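Long-range contacts in translation initiation factor eIF2 assembly protein (Schizosaccharomyces pombe, PDB 4ZGP), which acts as an ATP-dependent chaperone that binds the gamma subunit of eIF2 and lets it assemble with the alpha and beta subunits: residues Thr192-Val198 with Phe243-Ile249; Leu203-Gln208 with Pro286-Ile291; Ala104-Leu108 with Val181-Trp185. All coordinates share one frame; numbering follows the deposited sequence.

Contact 1 (Thr192-Val198 with Phe243-Ile249); sequences TEFRCFV and FVFDVYI. With ADP (adenosine-5'-diphosphate), chain C.
Arg195 and Asp246, a non-hydrogen-bonded pair of two antiparallel strands, lie side by side on one face and form a side-on salt bridge beside the beta-phosphate of ADP. Arg195 NE reaches Asp246 OD1 at 2.7 Å and Arg195 NH2 reaches Asp246 OD2 at 2.8 Å, each on a syn lone pair. Guanidinium and carboxylate lie within 3° of one plane, so the two bonds fix the rotation of both groups. Arg209 makes a second salt bridge to Asp246 OD2 and also pairs with Glu193 OE2, while Glu193 OE1 accepts the ribose hydroxyl O3' of ADP at 2.7 Å.

Backbone bonds zip the strands together, from Ile249 N on Thr192 O to the reciprocal pair of Val198 and Phe243.

Most apolar contacts lie on the face of Cys196, Val198 and Phe245; on the other, Val244 packs against Phe197. Cys196 CB sits over the Phe245 ring, 3.6 Å from its centroid, with SG above the same face. Val198 CB stands over the centre of Phe243, while CG2 meets the Phe245 edge, 3.5 Å from CE1.

In this ATP-grasp sheet, strand 202-208 flanks 193-199 and strand 253-261 flanks 243-250; helix 221-233 touches Cys196 through Ile228 and Val247 through Leu231.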
loop_
_atom_site.group_PDB
_atom_site.type_symbol
_atom_site.label_atom_id
_atom_site.label_comp_id
_atom_site.label_asym_id
_atom_site.label_seq_id
_atom_site.Cartn_x
_atom_site.Cartn_y
_atom_site.Cartn_z
ATOM N N THR A 192 2.332 9.394 12.593
ATOM C CA THR A 192 2.521 8.153 13.349
ATOM C C THR A 192 2.342 6.941 12.428
ATOM O O THR A 192 1.956 5.847 12.877
ATOM C CB THR A 192 1.590 8.054 14.569
ATOM O OG1 THR A 192 0.237 8.012 14.139
ATOM C CG2 THR A 192 1.784 9.272 15.501
ATOM N N GLU A 193 2.653 7.156 11.154
ATOM C CA GLU A 193 2.754 6.047 10.219
ATOM C C GLU A 193 4.227 5.773 9.930
ATOM O O GLU A 193 5.046 6.695 9.865
ATOM C CB GLU A 193 1.989 6.325 8.925
ATOM C CG GLU A 193 1.337 5.070 8.366
ATOM C CD GLU A 193 1.141 5.097 6.873
ATOM O OE1 GLU A 193 0.929 6.198 6.315
ATOM O OE2 GLU A 193 1.204 4.010 6.267
ATOM N N PHE A 194 4.561 4.496 9.779
ATOM C CA PHE A 194 5.966 4.120 9.583
ATOM C C PHE A 194 6.108 3.142 8.431
ATOM O O PHE A 194 5.185 2.393 8.123
ATOM C CB PHE A 194 6.555 3.483 10.856
ATOM C CG PHE A 194 6.500 4.377 12.055
ATOM C CD1 PHE A 194 7.530 5.275 12.310
ATOM C CD2 PHE A 194 5.393 4.353 12.903
ATOM C CE1 PHE A 194 7.478 6.137 13.418
ATOM C CE2 PHE A 194 5.341 5.207 14.032
ATOM C CZ PHE A 194 6.381 6.087 14.283
ATOM N N ARG A 195 7.292 3.125 7.833
ATOM C CA ARG A 195 7.616 2.130 6.826
ATOM C C ARG A 195 8.723 1.246 7.386
ATOM O O ARG A 195 9.710 1.757 7.898
ATOM C CB ARG A 195 8.047 2.797 5.529
ATOM C CG ARG A 195 8.517 1.798 4.475
ATOM C CD ARG A 195 8.343 2.338 3.064
ATOM N NE ARG A 195 6.938 2.429 2.673
ATOM C CZ ARG A 195 6.523 2.812 1.471
ATOM N NH1 ARG A 195 7.412 3.170 0.554
ATOM N NH2 ARG A 195 5.213 2.840 1.185
ATOM N N CYS A 196 8.547 -0.072 7.277
ATOM C CA CYS A 196 9.306 -1.038 8.072
ATOM C C CYS A 196 9.897 -2.087 7.153
ATOM O O CYS A 196 9.202 -2.726 6.357
ATOM C CB CYS A 196 8.419 -1.696 9.131
ATOM S SG CYS A 196 7.431 -0.511 10.111
ATOM N N PHE A 197 11.200 -2.272 7.281
ATOM C CA PHE A 197 11.948 -3.035 6.314
ATOM C C PHE A 197 12.398 -4.339 6.947
ATOM O O PHE A 197 12.943 -4.360 8.051
ATOM C CB PHE A 197 13.146 -2.210 5.821
ATOM C CG PHE A 197 12.753 -0.926 5.156
ATOM C CD1 PHE A 197 12.563 0.230 5.900
ATOM C CD2 PHE A 197 12.594 -0.866 3.787
ATOM C CE1 PHE A 197 12.208 1.420 5.271
ATOM C CE2 PHE A 197 12.238 0.319 3.161
ATOM C CZ PHE A 197 12.048 1.459 3.897
ATOM N N VAL A 198 12.133 -5.429 6.240
ATOM C CA VAL A 198 12.315 -6.757 6.764
ATOM C C VAL A 198 13.234 -7.543 5.843
ATOM O O VAL A 198 13.002 -7.604 4.647
ATOM C CB VAL A 198 10.967 -7.515 6.883
ATOM C CG1 VAL A 198 11.208 -8.925 7.374
ATOM C CG2 VAL A 198 10.007 -6.773 7.810
ATOM N N PHE A 243 10.659 -8.137 2.771
ATOM C CA PHE A 243 9.527 -7.337 2.308
ATOM C C PHE A 243 9.485 -6.028 3.089
ATOM O O PHE A 243 10.297 -5.805 3.985
ATOM C CB PHE A 243 8.196 -8.129 2.451
ATOM C CG PHE A 243 7.865 -8.568 3.869
ATOM C CD1 PHE A 243 8.384 -9.743 4.392
ATOM C CD2 PHE A 243 7.009 -7.805 4.675
ATOM C CE1 PHE A 243 8.059 -10.169 5.687
ATOM C CE2 PHE A 243 6.685 -8.219 5.977
ATOM C CZ PHE A 243 7.204 -9.400 6.480
ATOM N N VAL A 244 8.544 -5.158 2.731
ATOM C CA VAL A 244 8.423 -3.857 3.382
ATOM C C VAL A 244 6.980 -3.694 3.825
ATOM O O VAL A 244 6.103 -3.884 3.008
ATOM C CB VAL A 244 8.801 -2.734 2.423
ATOM C CG1 VAL A 244 8.702 -1.377 3.112
ATOM C CG2 VAL A 244 10.242 -2.977 1.834
ATOM N N PHE A 245 6.731 -3.366 5.088
ATOM C CA PHE A 245 5.330 -3.197 5.499
ATOM C C PHE A 245 5.118 -1.818 6.093
ATOM O O PHE A 245 6.019 -1.267 6.714
ATOM C CB PHE A 245 4.869 -4.335 6.453
ATOM C CG PHE A 245 5.521 -4.373 7.821
ATOM C CD1 PHE A 245 6.728 -5.013 8.023
ATOM C CD2 PHE A 245 4.856 -3.886 8.933
ATOM C CE1 PHE A 245 7.285 -5.097 9.303
ATOM C CE2 PHE A 245 5.404 -3.966 10.215
ATOM C CZ PHE A 245 6.618 -4.558 10.402
ATOM N N ASP A 246 3.946 -1.226 5.822
ATOM C CA ASP A 246 3.624 0.096 6.357
ATOM C C ASP A 246 2.701 -0.094 7.539
ATOM O O ASP A 246 1.843 -0.977 7.525
ATOM C CB ASP A 246 2.960 1.001 5.305
ATOM C CG ASP A 246 3.913 1.388 4.181
ATOM O OD1 ASP A 246 5.144 1.318 4.382
ATOM O OD2 ASP A 246 3.438 1.749 3.096
ATOM N N VAL A 247 2.900 0.700 8.585
ATOM C CA VAL A 247 2.093 0.561 9.792
ATOM C C VAL A 247 1.594 1.905 10.275
ATOM O O VAL A 247 2.264 2.906 10.115
ATOM C CB VAL A 247 2.875 -0.091 10.927
ATOM C CG1 VAL A 247 3.166 -1.481 10.575
ATOM C CG2 VAL A 247 4.163 0.675 11.209
ATOM N N TYR A 248 0.394 1.898 10.842
ATOM C CA TYR A 248 -0.167 3.080 11.466
ATOM C C TYR A 248 -0.316 2.770 12.952
ATOM O O TYR A 248 -0.947 1.786 13.329
ATOM C CB TYR A 248 -1.516 3.442 10.849
ATOM C CG TYR A 248 -2.165 4.624 11.543
ATOM C CD1 TYR A 248 -1.501 5.834 11.654
ATOM C CD2 TYR A 248 -3.456 4.527 12.060
ATOM C CE1 TYR A 248 -2.100 6.933 12.295
ATOM C CE2 TYR A 248 -4.071 5.626 12.689
ATOM C CZ TYR A 248 -3.384 6.819 12.805
ATOM O OH TYR A 248 -3.981 7.905 13.435
ATOM N N ILE A 249 0.287 3.590 13.801
ATOM C CA ILE A 249 0.263 3.305 15.232
ATOM C C ILE A 249 -0.504 4.409 15.918
ATOM O O ILE A 249 -0.166 5.572 15.806
ATOM C CB ILE A 249 1.680 3.165 15.814
ATOM C CG1 ILE A 249 2.387 1.990 15.131
ATOM C CG2 ILE A 249 1.614 2.916 17.331
ATOM C CD1 ILE A 249 3.835 1.750 15.575
HETATM P PB ADP C . 1.249 2.932 -0.426
HETATM O O1B ADP C . 1.814 1.758 0.358
HETATM O O2B ADP C . 1.071 2.654 -1.908
HETATM O O3B ADP C . 1.927 4.227 -0.031
HETATM P PA ADP C . -0.908 2.969 1.508
HETATM O O1A ADP C . 0.202 2.544 2.437
HETATM O O2A ADP C . -2.214 2.201 1.389
HETATM O O3A ADP C . -0.309 3.098 0.013
HETATM O "O5'" ADP C . -1.277 4.480 1.906
HETATM C "C5'" ADP C . -0.838 5.607 1.148
HETATM C "C4'" ADP C . -1.181 6.810 2.009
HETATM O "O4'" ADP C . -2.591 7.041 1.957
HETATM C "C3'" ADP C . -0.843 6.537 3.466
HETATM O "O3'" ADP C . 0.399 7.148 3.830
HETATM C "C2'" ADP C . -1.998 7.113 4.257
HETATM O "O2'" ADP C . -1.666 8.396 4.793
HETATM C "C1'" ADP C . -3.130 7.274 3.262
HETATM N N9 ADP C . -4.138 6.228 3.561
HETATM C C8 ADP C . -4.031 4.923 3.226
HETATM N N7 ADP C . -5.122 4.225 3.646
HETATM C C5 ADP C . -5.951 5.096 4.265
HETATM C C6 ADP C . -7.275 5.015 4.926
HETATM N N6 ADP C . -7.918 3.820 4.998
HETATM N N1 ADP C . -7.803 6.156 5.444
HETATM C C2 ADP C . -7.143 7.332 5.347
HETATM N N3 ADP C . -5.938 7.479 4.759
HETATM C C4 ADP C . -5.300 6.414 4.205
#

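Contact 2 (Leu203-Gln208 with Pro286-Ile291); sequences LIAFCQ and PEIRLI
Phe206 and Ile288 pack side by side where the short strand 287-289 joins strand 202-208 as a parallel edge strand, closing one side of the five-stranded mixed sheet of this ATP-grasp protein. The axes of the two strand segments are 6° from parallel, and the bonds alternate as parallel pairing requires: Ile204 O takes Glu287 N, Phe206 binds Glu287 O and Arg289 N, and Gln208 N closes on Arg289 O.

Ile288, followed outward from CB, shows how the apolar side fits. From CB the chain divides: CG2, anti to the backbone N, lies over a face of the Phe206 ring, 4.1 Å from the centroid, while CG1 reaches CE2 of the same ring at 3.5 Å. CD1, at the tip, stays with the ring, 3.7 Å from both CE2 and CZ of Phe206. Helix 221-233 backs this patch, Ile228 touching Phe206 and Ile221 touching Ile288.

Glu287 and Arg289 project from the other face, joined by a salt bridge whose hydrogen bond is weak; Arg289 also pairs with Glu275 and donates to Leu270 O.

Past the end of strand 287-289, the extended side chain of Gln208 takes over from the backbone. Asp210 and Asn212 O hold its NE2. Its OE1 accepts Ile291 N at 3.2 Å, the donor standing above the amide carbonyl plane, and a water donates both to Gln208 OE1 and to Ile291 O, at 2.8 Å each.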
loop_
_atom_site.group_PDB
_atom_site.type_symbol
_atom_site.label_atom_id
_atom_site.label_comp_id
_atom_site.label_asym_id
_atom_site.label_seq_id
_atom_site.Cartn_x
_atom_site.Cartn_y
_atom_site.Cartn_z
ATOM N N LEU A 203 13.434 -7.489 11.382
ATOM C CA LEU A 203 13.262 -6.053 11.206
ATOM C C LEU A 203 14.617 -5.349 11.260
ATOM O O LEU A 203 15.199 -5.232 12.338
ATOM C CB LEU A 203 12.353 -5.506 12.291
ATOM C CG LEU A 203 12.055 -4.007 12.264
ATOM C CD1 LEU A 203 11.105 -3.692 11.126
ATOM C CD2 LEU A 203 11.445 -3.577 13.600
ATOM N N ILE A 204 15.089 -4.887 10.116
ATOM C CA ILE A 204 16.414 -4.281 10.047
ATOM C C ILE A 204 16.361 -2.758 10.162
ATOM O O ILE A 204 17.357 -2.122 10.523
ATOM C CB ILE A 204 17.132 -4.663 8.759
ATOM C CG1 ILE A 204 16.328 -4.231 7.526
ATOM C CG2 ILE A 204 17.393 -6.168 8.735
ATOM C CD1 ILE A 204 17.080 -4.302 6.219
ATOM N N ALA A 205 15.199 -2.178 9.869
ATOM C CA ALA A 205 15.065 -0.719 9.823
ATOM C C ALA A 205 13.610 -0.302 9.751
ATOM O O ALA A 205 12.796 -1.024 9.191
ATOM C CB ALA A 205 15.797 -0.146 8.621
ATOM N N PHE A 206 13.304 0.879 10.283
ATOM C CA PHE A 206 12.024 1.523 9.975
ATOM C C PHE A 206 12.155 3.022 10.110
ATOM O O PHE A 206 13.051 3.527 10.802
ATOM C CB PHE A 206 10.869 0.989 10.854
ATOM C CG PHE A 206 10.895 1.414 12.307
ATOM C CD1 PHE A 206 10.275 2.593 12.730
ATOM C CD2 PHE A 206 11.455 0.591 13.266
ATOM C CE1 PHE A 206 10.260 2.962 14.061
ATOM C CE2 PHE A 206 11.437 0.953 14.625
ATOM C CZ PHE A 206 10.837 2.135 15.020
ATOM N N CYS A 207 11.277 3.735 9.412
ATOM C CA CYS A 207 11.321 5.179 9.432
ATOM C C CYS A 207 9.936 5.743 9.424
ATOM O O CYS A 207 8.982 5.086 9.033
ATOM C CB CYS A 207 12.123 5.733 8.236
ATOM S SG CYS A 207 11.523 5.361 6.577
ATOM N N GLN A 208 9.845 6.966 9.915
ATOM C CA GLN A 208 8.662 7.782 9.749
ATOM C C GLN A 208 8.244 7.844 8.284
ATOM O O GLN A 208 9.086 7.978 7.377
ATOM C CB GLN A 208 8.902 9.193 10.291
ATOM C CG GLN A 208 7.668 10.079 10.289
ATOM C CD GLN A 208 7.899 11.405 10.985
ATOM O OE1 GLN A 208 8.966 11.635 11.555
ATOM N NE2 GLN A 208 6.901 12.282 10.937
ATOM N N PRO A 286 17.032 -2.631 15.202
ATOM C CA PRO A 286 16.837 -2.055 13.873
ATOM C C PRO A 286 17.351 -0.626 13.828
ATOM O O PRO A 286 17.366 0.035 14.874
ATOM C CB PRO A 286 15.317 -2.075 13.701
ATOM C CG PRO A 286 14.806 -1.889 15.098
ATOM C CD PRO A 286 15.771 -2.696 15.961
ATOM N N GLU A 287 17.724 -0.152 12.643
ATOM C CA GLU A 287 17.983 1.275 12.466
ATOM C C GLU A 287 16.671 2.020 12.465
ATOM O O GLU A 287 15.727 1.591 11.824
ATOM C CB GLU A 287 18.720 1.563 11.163
ATOM C CG GLU A 287 20.217 1.344 11.240
ATOM C CD GLU A 287 20.961 2.004 10.089
ATOM O OE1 GLU A 287 20.556 3.103 9.649
ATOM O OE2 GLU A 287 21.953 1.416 9.618
ATOM N N ILE A 288 16.612 3.151 13.154
ATOM C CA ILE A 288 15.376 3.922 13.201
ATOM C C ILE A 288 15.634 5.340 12.737
ATOM O O ILE A 288 16.532 6.007 13.255
ATOM C CB ILE A 288 14.797 3.928 14.603
ATOM C CG1 ILE A 288 14.566 2.489 15.078
ATOM C CG2 ILE A 288 13.520 4.769 14.647
ATOM C CD1 ILE A 288 14.236 2.388 16.564
ATOM N N ARG A 289 14.888 5.804 11.741
ATOM C CA ARG A 289 15.043 7.195 11.321
ATOM C C ARG A 289 13.758 7.981 11.390
ATOM O O ARG A 289 12.708 7.519 10.969
ATOM C CB ARG A 289 15.612 7.272 9.919
ATOM C CG ARG A 289 17.040 6.796 9.880
ATOM C CD ARG A 289 17.628 6.874 8.511
ATOM N NE ARG A 289 18.930 6.211 8.529
ATOM C CZ ARG A 289 19.678 5.996 7.463
ATOM N NH1 ARG A 289 19.285 6.412 6.270
ATOM N NH2 ARG A 289 20.842 5.362 7.600
ATOM N N LEU A 290 13.859 9.186 11.931
ATOM C CA LEU A 290 12.728 10.087 12.015
ATOM C C LEU A 290 13.094 11.362 11.284
ATOM O O LEU A 290 14.272 11.639 11.088
ATOM C CB LEU A 290 12.388 10.404 13.475
ATOM C CG LEU A 290 12.268 9.192 14.391
ATOM C CD1 LEU A 290 12.158 9.621 15.850
ATOM C CD2 LEU A 290 11.061 8.355 13.948
ATOM N N ILE A 291 12.089 12.132 10.880
ATOM C CA ILE A 291 12.340 13.425 10.249
ATOM C C ILE A 291 13.008 14.364 11.268
ATOM O O ILE A 291 12.515 14.521 12.377
ATOM C CB ILE A 291 11.029 14.043 9.716
ATOM C CG1 ILE A 291 10.431 13.160 8.608
ATOM C CG2 ILE A 291 11.252 15.474 9.220
ATOM C CD1 ILE A 291 11.201 13.202 7.296
HETATM O O HOH W 1 10.112 13.488 13.359
#

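Contact 3 (Ala104-Leu108 with Val181-Trp185); sequences AIKEL and VLKEW. With ADP (adenosine-5'-diphosphate), chain C.
The adenine pocket of the nucleotide site is lined by strand 180-184, and the C-terminal end of helix 95-107, with Leu108 just after it, packs against the back of that strand. Leu182 points to the helix: its CD1 lies 3.5 Å from Ala104 CB, with Ile105 CG1 more distant. Leu108 spreads its two methyls along the strand. CD1 presses on the backbone at Leu182 O, 3.2 Å away, and CD2 rests 4.1 Å from Glu184 CB. With CG anti to its carbonyl carbon (chi1 -69°), Leu108 places both branches on the strand.

In the ATP-grasp fold the nucleotide is gripped between two lobes, and here strand 180-184 is the middle strand of a three-stranded antiparallel sheet, between 48-51 and 112-115. Alternation along it sends Leu182 to the helix and Lys183 to the ligand. The Lys183 chain bends at chi3 (-63°) to bring NZ to ADP N7 at 2.8 Å and to the alpha-phosphate oxygen O2A at 3.0 Å, tying base and phosphate together. One residue on, the backbone carbonyl of Glu184 accepts ADP N6 at 2.9 Å. The Glu184 side chain extends past Leu108 O, 3.0 Å from Glu184 CD, without a hydrogen bond, since carboxylate and carbonyl oxygens are all acceptors; Lys47 touches it. Trp185 lies beside the adenine, CD1 3.7 Å from ADP C2, and its indole also makes a cation-pi contact with Lys134.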
loop_
_atom_site.group_PDB
_atom_site.type_symbol
_atom_site.label_atom_id
_atom_site.label_comp_id
_atom_site.label_asym_id
_atom_site.label_seq_id
_atom_site.Cartn_x
_atom_site.Cartn_y
_atom_site.Cartn_z
ATOM N N ALA A 104 -20.410 -1.254 -1.674
ATOM C CA ALA A 104 -19.222 -1.409 -0.837
ATOM C C ALA A 104 -18.951 -0.167 0.019
ATOM O O ALA A 104 -18.648 -0.271 1.208
ATOM C CB ALA A 104 -18.025 -1.732 -1.704
ATOM N N ILE A 105 -19.092 1.014 -0.576
ATOM C CA ILE A 105 -18.880 2.248 0.165
ATOM C C ILE A 105 -19.858 2.380 1.325
ATOM O O ILE A 105 -19.468 2.700 2.451
ATOM C CB ILE A 105 -18.996 3.470 -0.763
ATOM C CG1 ILE A 105 -17.895 3.414 -1.824
ATOM C CG2 ILE A 105 -18.932 4.769 0.057
ATOM C CD1 ILE A 105 -17.907 4.574 -2.818
ATOM N N LYS A 106 -21.138 2.132 1.047
ATOM C CA LYS A 106 -22.169 2.145 2.087
ATOM C C LYS A 106 -21.847 1.174 3.223
ATOM O O LYS A 106 -21.923 1.519 4.411
ATOM C CB LYS A 106 -23.530 1.788 1.483
ATOM C CG LYS A 106 -24.624 1.595 2.522
ATOM C CD LYS A 106 -25.884 0.985 1.892
ATOM C CE LYS A 106 -25.543 -0.232 1.038
ATOM N NZ LYS A 106 -26.701 -0.713 0.224
ATOM N N GLU A 107 -21.484 -0.043 2.847
ATOM C CA GLU A 107 -21.112 -1.081 3.812
ATOM C C GLU A 107 -19.887 -0.734 4.660
ATOM O O GLU A 107 -19.708 -1.283 5.749
ATOM C CB GLU A 107 -20.867 -2.392 3.074
ATOM C CG GLU A 107 -22.150 -3.066 2.612
ATOM C CD GLU A 107 -21.902 -4.184 1.617
ATOM O OE1 GLU A 107 -22.887 -4.705 1.054
ATOM O OE2 GLU A 107 -20.722 -4.531 1.388
ATOM N N LEU A 108 -19.049 0.172 4.171
ATOM C CA LEU A 108 -17.843 0.572 4.905
ATOM C C LEU A 108 -18.089 1.856 5.694
ATOM O O LEU A 108 -17.177 2.413 6.302
ATOM C CB LEU A 108 -16.658 0.735 3.946
ATOM C CG LEU A 108 -16.170 -0.589 3.334
ATOM C CD1 LEU A 108 -15.214 -0.370 2.165
ATOM C CD2 LEU A 108 -15.509 -1.490 4.396
ATOM N N VAL A 181 -9.886 -2.367 -4.812
ATOM C CA VAL A 181 -9.894 -2.371 -3.368
ATOM C C VAL A 181 -10.520 -1.090 -2.855
ATOM O O VAL A 181 -10.134 -0.004 -3.251
ATOM C CB VAL A 181 -8.452 -2.506 -2.801
ATOM C CG1 VAL A 181 -8.475 -2.479 -1.286
ATOM C CG2 VAL A 181 -7.802 -3.785 -3.323
ATOM N N LEU A 182 -11.489 -1.234 -1.967
ATOM C CA LEU A 182 -12.047 -0.096 -1.263
ATOM C C LEU A 182 -11.770 -0.257 0.231
ATOM O O LEU A 182 -12.363 -1.092 0.911
ATOM C CB LEU A 182 -13.560 0.014 -1.543
ATOM C CG LEU A 182 -13.888 0.142 -3.031
ATOM C CD1 LEU A 182 -15.388 0.039 -3.269
ATOM C CD2 LEU A 182 -13.331 1.462 -3.615
ATOM N N LYS A 183 -10.842 0.539 0.744
ATOM C CA LYS A 183 -10.547 0.535 2.170
ATOM C C LYS A 183 -11.430 1.499 2.906
ATOM O O LYS A 183 -11.620 2.610 2.439
ATOM C CB LYS A 183 -9.083 0.910 2.393
ATOM C CG LYS A 183 -8.180 -0.055 1.629
ATOM C CD LYS A 183 -6.744 0.238 1.848
ATOM C CE LYS A 183 -6.389 1.602 1.326
ATOM N NZ LYS A 183 -5.116 1.994 1.980
ATOM N N GLU A 184 -11.931 1.108 4.074
ATOM C CA GLU A 184 -12.683 2.062 4.882
ATOM C C GLU A 184 -11.802 3.259 5.211
ATOM O O GLU A 184 -10.688 3.094 5.685
ATOM C CB GLU A 184 -13.200 1.433 6.169
ATOM C CG GLU A 184 -13.888 2.451 7.060
ATOM C CD GLU A 184 -14.786 1.819 8.093
ATOM O OE1 GLU A 184 -14.993 0.585 8.043
ATOM O OE2 GLU A 184 -15.283 2.573 8.955
ATOM N N TRP A 185 -12.295 4.460 4.933
ATOM C CA TRP A 185 -11.560 5.667 5.252
ATOM C C TRP A 185 -11.591 5.938 6.741
ATOM O O TRP A 185 -12.604 5.744 7.401
ATOM C CB TRP A 185 -12.122 6.868 4.483
ATOM C CG TRP A 185 -11.470 8.180 4.857
ATOM C CD1 TRP A 185 -10.359 8.741 4.287
ATOM C CD2 TRP A 185 -11.894 9.084 5.878
ATOM N NE1 TRP A 185 -10.065 9.937 4.894
ATOM C CE2 TRP A 185 -10.991 10.169 5.877
ATOM C CE3 TRP A 185 -12.941 9.075 6.806
ATOM C CZ2 TRP A 185 -11.111 11.237 6.760
ATOM C CZ3 TRP A 185 -13.061 10.142 7.680
ATOM C CH2 TRP A 185 -12.150 11.206 7.653
HETATM P PB ADP C . 1.249 2.932 -0.426
HETATM O O1B ADP C . 1.814 1.758 0.358
HETATM O O2B ADP C . 1.071 2.654 -1.908
HETATM O O3B ADP C . 1.927 4.227 -0.031
HETATM P PA ADP C . -0.908 2.969 1.508
HETATM O O1A ADP C . 0.202 2.544 2.437
HETATM O O2A ADP C . -2.214 2.201 1.389
HETATM O O3A ADP C . -0.309 3.098 0.013
HETATM O "O5'" ADP C . -1.277 4.480 1.906
HETATM C "C5'" ADP C . -0.838 5.607 1.148
HETATM C "C4'" ADP C . -1.181 6.810 2.009
HETATM O "O4'" ADP C . -2.591 7.041 1.957
HETATM C "C3'" ADP C . -0.843 6.537 3.466
HETATM O "O3'" ADP C . 0.399 7.148 3.830
HETATM C "C2'" ADP C . -1.998 7.113 4.257
HETATM O "O2'" ADP C . -1.666 8.396 4.793
HETATM C "C1'" ADP C . -3.130 7.274 3.262
HETATM N N9 ADP C . -4.138 6.228 3.561
HETATM C C8 ADP C . -4.031 4.923 3.226
HETATM N N7 ADP C . -5.122 4.225 3.646
HETATM C C5 ADP C . -5.951 5.096 4.265
HETATM C C6 ADP C . -7.275 5.015 4.926
HETATM N N6 ADP C . -7.918 3.820 4.998
HETATM N N1 ADP C . -7.803 6.156 5.444
HETATM C C2 ADP C . -7.143 7.332 5.347
HETATM N N3 ADP C . -5.938 7.479 4.759
HETATM C C4 ADP C . -5.300 6.414 4.205
#

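Overall arrangement
Contacts 1 and 2 belong to one sheet: strands 193-199 and 202-208 are neighbours in it, and the centres of the two contacts are about 9 Å apart. Phe197 N to Ala205 O (2.8 Å) and Arg195 N to Cys207 O (2.9 Å) are probable hydrogen bonds linking the two, so the edge strand of contact 2 is tied through 202-208 to the nucleotide-binding pair. Contact 3 lies in the other sheet, its centre about 22 Å from that of contact 1 and their nearest atoms about 8 Å apart. ADP bridges this gap, held by contact 3 at the adenine and alpha-phosphate and by contact 1 at the ribose. Contact 2 does not touch the nucleotide: its Gln208 side chain stays about 10 Å from ADP, and its centre is about 31 Å from that of contact 3.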